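Local coordinates for protein putative NADPH:quinone oxidoreductase (Ralstonia eutropha, PDB 3IUP) that binds NADPH and probably uses it to reduce quinones, at residues Y342-L348 with G366-N372; I39-P43 with P147-S152. All blocks are in the same frame, centred on the assembly; numbering follows the deposited sequence.

Interaction 1 (Y342-L348 with G366-N372). With NDP (NADPH dihydro-nicotinamide-adenine-dinucleotide phosphate), chain C.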
loop_
_atom_site.group_PDB
_atom_site.type_symbol
_atom_site.label_atom_id
_atom_site.label_comp_id
_atom_site.label_asym_id
_atom_site.label_seq_id
_atom_site.Cartn_x
_atom_site.Cartn_y
_atom_site.Cartn_z
ATOM N N TYR A 342 17.725 17.963 22.354
ATOM C CA TYR A 342 18.665 18.360 21.306
ATOM C C TYR A 342 20.070 18.166 21.827
ATOM O O TYR A 342 20.317 18.421 23.001
ATOM C CB TYR A 342 18.476 19.832 20.954
ATOM C CG TYR A 342 17.028 20.172 20.714
ATOM C CD1 TYR A 342 16.396 19.823 19.513
ATOM C CD2 TYR A 342 16.276 20.771 21.688
ATOM C CE1 TYR A 342 15.059 20.143 19.294
ATOM C CE2 TYR A 342 14.943 21.073 21.492
ATOM C CZ TYR A 342 14.333 20.760 20.289
ATOM O OH TYR A 342 13.003 21.057 20.133
ATOM N N SER A 343 20.991 17.748 20.982
ATOM C CA SER A 343 22.367 17.577 21.415
ATOM C C SER A 343 23.163 18.869 21.344
ATOM O O SER A 343 24.185 18.988 21.966
ATOM C CB SER A 343 23.048 16.460 20.626
ATOM O OG SER A 343 23.167 16.801 19.264
ATOM N N LYS A 344 22.709 19.857 20.571
ATOM C CA LYS A 344 23.450 21.106 20.439
ATOM C C LYS A 344 22.503 22.219 19.963
ATOM O O LYS A 344 21.560 21.944 19.220
ATOM C CB LYS A 344 24.603 20.936 19.447
ATOM C CG LYS A 344 25.697 22.024 19.494
ATOM C CD LYS A 344 26.859 21.583 18.550
ATOM C CE LYS A 344 28.109 22.449 18.687
ATOM N NZ LYS A 344 28.904 22.086 19.928
ATOM N N GLU A 345 22.715 23.439 20.442
ATOM C CA GLU A 345 22.043 24.619 19.894
ATOM C C GLU A 345 23.060 25.434 19.116
ATOM O O GLU A 345 24.128 25.783 19.657
ATOM C CB GLU A 345 21.439 25.473 20.991
ATOM C CG GLU A 345 20.775 26.751 20.472
ATOM C CD GLU A 345 20.072 27.568 21.544
ATOM O OE1 GLU A 345 19.104 27.065 22.143
ATOM O OE2 GLU A 345 20.446 28.731 21.766
ATOM N N ILE A 346 22.754 25.728 17.849
ATOM C CA ILE A 346 23.712 26.401 16.982
ATOM C C ILE A 346 23.151 27.674 16.379
ATOM O O ILE A 346 21.934 27.828 16.259
ATOM C CB ILE A 346 24.194 25.464 15.845
ATOM C CG1 ILE A 346 23.026 25.009 14.961
ATOM C CG2 ILE A 346 24.895 24.215 16.417
ATOM C CD1 ILE A 346 23.462 24.176 13.738
ATOM N N SER A 347 24.034 28.585 15.983
ATOM C CA SER A 347 23.656 29.777 15.253
ATOM C C SER A 347 23.276 29.483 13.813
ATOM O O SER A 347 23.603 28.444 13.219
ATOM C CB SER A 347 24.807 30.800 15.223
ATOM O OG SER A 347 25.894 30.286 14.476
ATOM N N LEU A 348 22.722 30.497 13.180
ATOM C CA LEU A 348 22.418 30.402 11.745
ATOM C C LEU A 348 23.649 30.119 10.874
ATOM O O LEU A 348 23.645 29.213 10.047
ATOM C CB LEU A 348 21.703 31.692 11.314
ATOM C CG LEU A 348 20.712 31.561 10.201
ATOM C CD1 LEU A 348 19.587 30.606 10.493
ATOM C CD2 LEU A 348 20.161 32.981 9.891
ATOM N N GLY A 366 19.286 10.815 19.429
ATOM C CA GLY A 366 19.786 11.780 20.429
ATOM C C GLY A 366 20.780 12.814 19.915
ATOM O O GLY A 366 21.523 13.442 20.712
ATOM N N GLU A 367 20.780 13.021 18.596
ATOM C CA GLU A 367 21.675 13.976 17.983
ATOM C C GLU A 367 20.895 14.917 17.078
ATOM O O GLU A 367 21.336 15.169 15.962
ATOM C CB GLU A 367 22.818 13.277 17.229
ATOM C CG GLU A 367 23.689 12.445 18.167
ATOM C CD GLU A 367 24.967 11.916 17.554
ATOM O OE1 GLU A 367 25.828 12.750 17.176
ATOM O OE2 GLU A 367 25.123 10.648 17.490
ATOM N N LYS A 368 19.746 15.397 17.565
ATOM C CA LYS A 368 19.016 16.467 16.910
ATOM C C LYS A 368 19.579 17.843 17.306
ATOM O O LYS A 368 19.824 18.113 18.483
ATOM C CB LYS A 368 17.536 16.402 17.199
ATOM C CG LYS A 368 16.711 17.386 16.327
ATOM C CD LYS A 368 15.235 17.393 16.646
ATOM C CE LYS A 368 14.533 16.089 16.217
ATOM N NZ LYS A 368 14.438 15.952 14.761
ATOM N N TYR A 369 19.786 18.690 16.308
ATOM C CA TYR A 369 20.330 20.027 16.527
ATOM C C TYR A 369 19.191 21.053 16.533
ATOM O O TYR A 369 18.262 20.928 15.754
ATOM C CB TYR A 369 21.351 20.383 15.444
ATOM C CG TYR A 369 22.771 19.903 15.696
ATOM C CD1 TYR A 369 23.038 18.711 16.348
ATOM C CD2 TYR A 369 23.854 20.672 15.257
ATOM C CE1 TYR A 369 24.366 18.311 16.569
ATOM C CE2 TYR A 369 25.167 20.285 15.471
ATOM C CZ TYR A 369 25.412 19.104 16.133
ATOM O OH TYR A 369 26.725 18.744 16.316
ATOM N N LEU A 370 19.321 22.071 17.382
ATOM C CA LEU A 370 18.358 23.194 17.487
ATOM C C LEU A 370 19.073 24.431 16.973
ATOM O O LEU A 370 20.214 24.681 17.356
ATOM C CB LEU A 370 17.973 23.421 18.921
ATOM C CG LEU A 370 16.901 24.471 19.193
ATOM C CD1 LEU A 370 15.565 23.992 18.593
ATOM C CD2 LEU A 370 16.806 24.732 20.714
ATOM N N ILE A 371 18.435 25.175 16.087
ATOM C CA ILE A 371 18.992 26.428 15.619
ATOM C C ILE A 371 18.378 27.557 16.395
ATOM O O ILE A 371 17.140 27.619 16.599
ATOM C CB ILE A 371 18.714 26.671 14.118
ATOM C CG1 ILE A 371 19.287 25.560 13.236
ATOM C CG2 ILE A 371 19.267 28.068 13.628
ATOM C CD1 ILE A 371 18.623 25.510 11.832
ATOM N N ASN A 372 19.221 28.483 16.830
ATOM C CA ASN A 372 18.738 29.760 17.302
ATOM C C ASN A 372 19.175 30.814 16.300
ATOM O O ASN A 372 20.338 31.217 16.296
ATOM C CB ASN A 372 19.283 30.089 18.690
ATOM C CG ASN A 372 18.870 31.486 19.162
ATOM O OD1 ASN A 372 18.271 32.270 18.423
ATOM N ND2 ASN A 372 19.157 31.773 20.415
HETATM P PA NDP C . 15.330 11.812 15.078
HETATM O O1A NDP C . 15.071 12.217 16.444
HETATM O O2A NDP C . 16.414 12.476 14.320
HETATM O O5B NDP C . 15.651 10.191 15.183
HETATM C C5B NDP C . 15.854 9.501 13.945
HETATM C C4B NDP C . 15.928 8.031 14.229
HETATM O O4B NDP C . 16.087 7.418 12.983
HETATM C C3B NDP C . 17.122 7.645 15.118
HETATM O O3B NDP C . 16.805 6.775 16.184
HETATM C C2B NDP C . 18.056 6.890 14.147
HETATM O O2B NDP C . 18.773 5.809 14.743
HETATM C C1B NDP C . 17.053 6.370 13.127
HETATM N N9A NDP C . 17.637 6.133 11.801
HETATM C C8A NDP C . 18.388 7.046 11.089
HETATM N N7A NDP C . 18.682 6.519 9.887
HETATM C C5A NDP C . 18.111 5.263 9.804
HETATM C C6A NDP C . 18.082 4.254 8.819
HETATM N N6A NDP C . 18.759 4.330 7.660
HETATM N N1A NDP C . 17.389 3.089 9.074
HETATM C C2A NDP C . 16.763 2.878 10.263
HETATM N N3A NDP C . 16.792 3.865 11.221
HETATM C C4A NDP C . 17.449 5.028 11.002
HETATM O O3 NDP C . 14.055 11.895 14.088
HETATM P PN NDP C . 12.675 12.555 14.400
HETATM O O1N NDP C . 12.050 12.074 15.607
HETATM O O2N NDP C . 12.721 14.048 14.239
HETATM O O5D NDP C . 11.818 11.983 13.137
HETATM C C5D NDP C . 11.441 10.598 13.118
HETATM C C4D NDP C . 10.895 10.235 11.741
HETATM O O4D NDP C . 9.558 10.773 11.669
HETATM C C3D NDP C . 11.685 10.777 10.532
HETATM O O3D NDP C . 11.722 9.837 9.477
HETATM C C2D NDP C . 10.829 11.962 10.114
HETATM O O2D NDP C . 10.980 12.384 8.767
HETATM C C1D NDP C . 9.442 11.369 10.379
HETATM N N1N NDP C . 8.358 12.378 10.384
HETATM C C2N NDP C . 7.465 12.299 9.367
HETATM C C3N NDP C . 6.429 13.189 9.257
HETATM C C7N NDP C . 5.364 13.001 8.194
HETATM O O7N NDP C . 4.424 14.022 8.080
HETATM N N7N NDP C . 5.296 11.952 7.364
HETATM C C4N NDP C . 6.107 14.077 10.395
HETATM C C5N NDP C . 7.149 14.077 11.487
HETATM C C6N NDP C . 8.236 13.214 11.439
HETATM P P2B NDP C . 20.392 5.636 14.520
HETATM O O1X NDP C . 21.072 6.278 15.738
HETATM O O2X NDP C . 20.881 6.279 13.226
HETATM O O3X NDP C . 20.590 4.113 14.485
HETATM O O HOH W 1 25.608 15.136 18.473
#
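The carbonyl oxygen of L370 takes the backbone N-H of I346 at 2.8 Å and a CA-H...O contact from E345 CA at 3.1 Å. Around it 344-347 and 369-372 run as parallel neighbours in the mixed sheet of the GroES-like, alcohol dehydrogenase-type fold; the 17 residues between 342-348 and 366-372 include 10 in helix. The ladder alternates: L370 N donates to K344 O at 2.9 Å and N372 N to I346 O at 2.8 Å. Just before the strands, S343 N donates to K368 O at 2.8 Å.

On one face, the methyl CD1 of L370 makes a CH-pi contact with the Y342 ring, 4.0 Å from its centroid and offset toward the rim, and CD2 reaches E345 OE1. L370 is put there by an extended first torsion, CG opposite the backbone N (chi1 -175°). Y342 OH is hydrogen-bonded to S152 OG. Further along, the carboxylate of E345 crosses N372 with OE2 against CB, its plane 78° from that of the amide, whose OD1 is bonded to N374 N.

On the other face, K344 CB makes a CH-pi contact over the centre of the Y369 ring, 3.9 Å from the centroid, and I346 CD1 meets the ring at its edge. Helix 354-360 packs on this ring through M356 and V359. Also at the edge of this ring, a water bridges S343 OG and E367 OE1, donating to the carboxylate.

The side chain of K368 starts beside the Y342 ring, then bends at its last two torsions (both -70°) toward the cofactor: NZ donates to the pyrophosphate oxygen O2N of NADPH at 2.6 Å and also bonds N45 OD1.

Interaction 2 (I39-P43 with P147-S152)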
loop_
_atom_site.group_PDB
_atom_site.type_symbol
_atom_site.label_atom_id
_atom_site.label_comp_id
_atom_site.label_asym_id
_atom_site.label_seq_id
_atom_site.Cartn_x
_atom_site.Cartn_y
_atom_site.Cartn_z
ATOM N N ILE A 39 12.695 34.866 15.940
ATOM C CA ILE A 39 12.772 33.411 16.121
ATOM C C ILE A 39 14.035 33.069 16.930
ATOM O O ILE A 39 15.128 33.503 16.598
ATOM C CB ILE A 39 12.743 32.670 14.778
ATOM C CG1 ILE A 39 11.447 33.001 14.022
ATOM C CG2 ILE A 39 12.854 31.148 15.019
ATOM C CD1 ILE A 39 11.447 32.583 12.559
ATOM N N GLU A 40 13.840 32.323 18.015
ATOM C CA GLU A 40 14.939 31.979 18.932
ATOM C C GLU A 40 15.226 30.478 18.993
ATOM O O GLU A 40 16.218 30.061 19.621
ATOM C CB GLU A 40 14.662 32.550 20.329
ATOM C CG GLU A 40 14.614 34.068 20.265
ATOM C CD GLU A 40 14.460 34.750 21.587
ATOM O OE1 GLU A 40 14.181 34.081 22.574
ATOM O OE2 GLU A 40 14.704 35.987 21.627
ATOM N N ALA A 41 14.380 29.662 18.356
ATOM C CA ALA A 41 14.532 28.203 18.433
ATOM C C ALA A 41 13.811 27.561 17.259
ATOM O O ALA A 41 12.605 27.739 17.096
ATOM C CB ALA A 41 14.012 27.630 19.739
ATOM N N SER A 42 14.532 26.797 16.457
ATOM C CA SER A 42 13.923 26.067 15.358
ATOM C C SER A 42 14.726 24.776 15.117
ATOM O O SER A 42 15.932 24.839 14.942
ATOM C CB SER A 42 13.913 26.950 14.116
ATOM O OG SER A 42 13.356 26.330 13.003
ATOM N N PRO A 43 14.057 23.624 15.085
ATOM C CA PRO A 43 14.782 22.374 15.016
ATOM C C PRO A 43 15.181 22.049 13.597
ATOM O O PRO A 43 14.521 22.491 12.662
ATOM C CB PRO A 43 13.751 21.372 15.543
ATOM C CG PRO A 43 12.463 21.910 15.066
ATOM C CD PRO A 43 12.612 23.402 15.222
ATOM N N PRO A 147 11.363 29.703 24.134
ATOM C CA PRO A 147 11.283 29.260 22.731
ATOM C C PRO A 147 11.837 27.843 22.503
ATOM O O PRO A 147 11.202 27.056 21.804
ATOM C CB PRO A 147 12.120 30.316 22.003
ATOM C CG PRO A 147 11.740 31.572 22.795
ATOM C CD PRO A 147 11.831 31.107 24.229
ATOM N N ALA A 148 12.979 27.517 23.112
ATOM C CA ALA A 148 13.499 26.140 23.025
ATOM C C ALA A 148 12.473 25.086 23.427
ATOM O O ALA A 148 12.295 24.072 22.719
ATOM C CB ALA A 148 14.749 25.965 23.834
ATOM N N ASP A 149 11.780 25.323 24.541
ATOM C CA ASP A 149 10.742 24.407 25.011
ATOM C C ASP A 149 9.616 24.186 23.992
ATOM O O ASP A 149 9.020 23.124 23.966
ATOM C CB ASP A 149 10.117 24.888 26.363
ATOM C CG ASP A 149 11.100 24.852 27.522
ATOM O OD1 ASP A 149 12.035 24.006 27.514
ATOM O OD2 ASP A 149 10.955 25.673 28.459
ATOM N N GLY A 150 9.330 25.180 23.160
ATOM C CA GLY A 150 8.270 25.088 22.169
ATOM C C GLY A 150 8.680 24.978 20.729
ATOM O O GLY A 150 7.841 25.043 19.845
ATOM N N ALA A 151 9.967 24.801 20.485
ATOM C CA ALA A 151 10.525 24.862 19.133
ATOM C C ALA A 151 9.982 23.764 18.216
ATOM O O ALA A 151 9.984 23.910 16.992
ATOM C CB ALA A 151 12.024 24.749 19.231
ATOM N N SER A 152 9.612 22.654 18.850
ATOM C CA SER A 152 9.219 21.439 18.150
ATOM C C SER A 152 7.779 21.106 18.490
ATOM O O SER A 152 7.446 19.949 18.685
ATOM C CB SER A 152 10.142 20.291 18.577
ATOM O OG SER A 152 11.465 20.484 18.071
#
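The end of strand 34-43 passes over a short, weakly bonded helical turn at 147-150 and the loop after it, with A41 CA 5.1 Å from A148 CA and S42 CA 5.2 Å from A151 CA. A classic beta bulge, E40 and A41 both facing A99 of the neighbouring strand, interrupts the regular alternation, and the CB atoms of both residues are directed at the turn. The contact thus joins the mixed sheet of the GroES-like domain to the segment leading into helix 155-169.

A41 is the centre of the apolar packing. Its methyl CB meets that of A151, CB to CB, at 3.5 Å, and lies equally 3.5 Å from P147 C and A148 N. L370 touches A41, A148 and A151 from the adjoining strand 369-372.

Beside this, E40 runs extended alongside the P147 ring, with OE1 3.5 Å from P147 CG, while its other oxygen, OE2, forms a salt bridge with R38.

At the far end the P43 ring lies against A151 and S152: CD comes within 3.2 Å of the A151 carbonyl oxygen, and S152 OG, whose polar partner is Y342, sits 3.5 Å from both P43 CB and CG.

Interactions 1 and 2 share one sheet, because strands 369-372 and 34-43 are antiparallel neighbours in it; their centres lie 10 Å apart. The backbone N of S42 is 2.7 Å from I371 O, a probable hydrogen bond between those strands, and L370 CD1 packs 3.7 Å from S42 C. A second tie is made by side chains: Y342 OH lies 2.6 Å from S152 OG, a probable hydrogen bond linking 342-348 to 147-152. Interaction 1 reaches the cofactor directly through K368, whereas in interaction 2 the side chain of P43 remains about 8 Å from bound NADPH; N45, two residues after P43, bonds K368 NZ, the same nitrogen that reaches the cofactor.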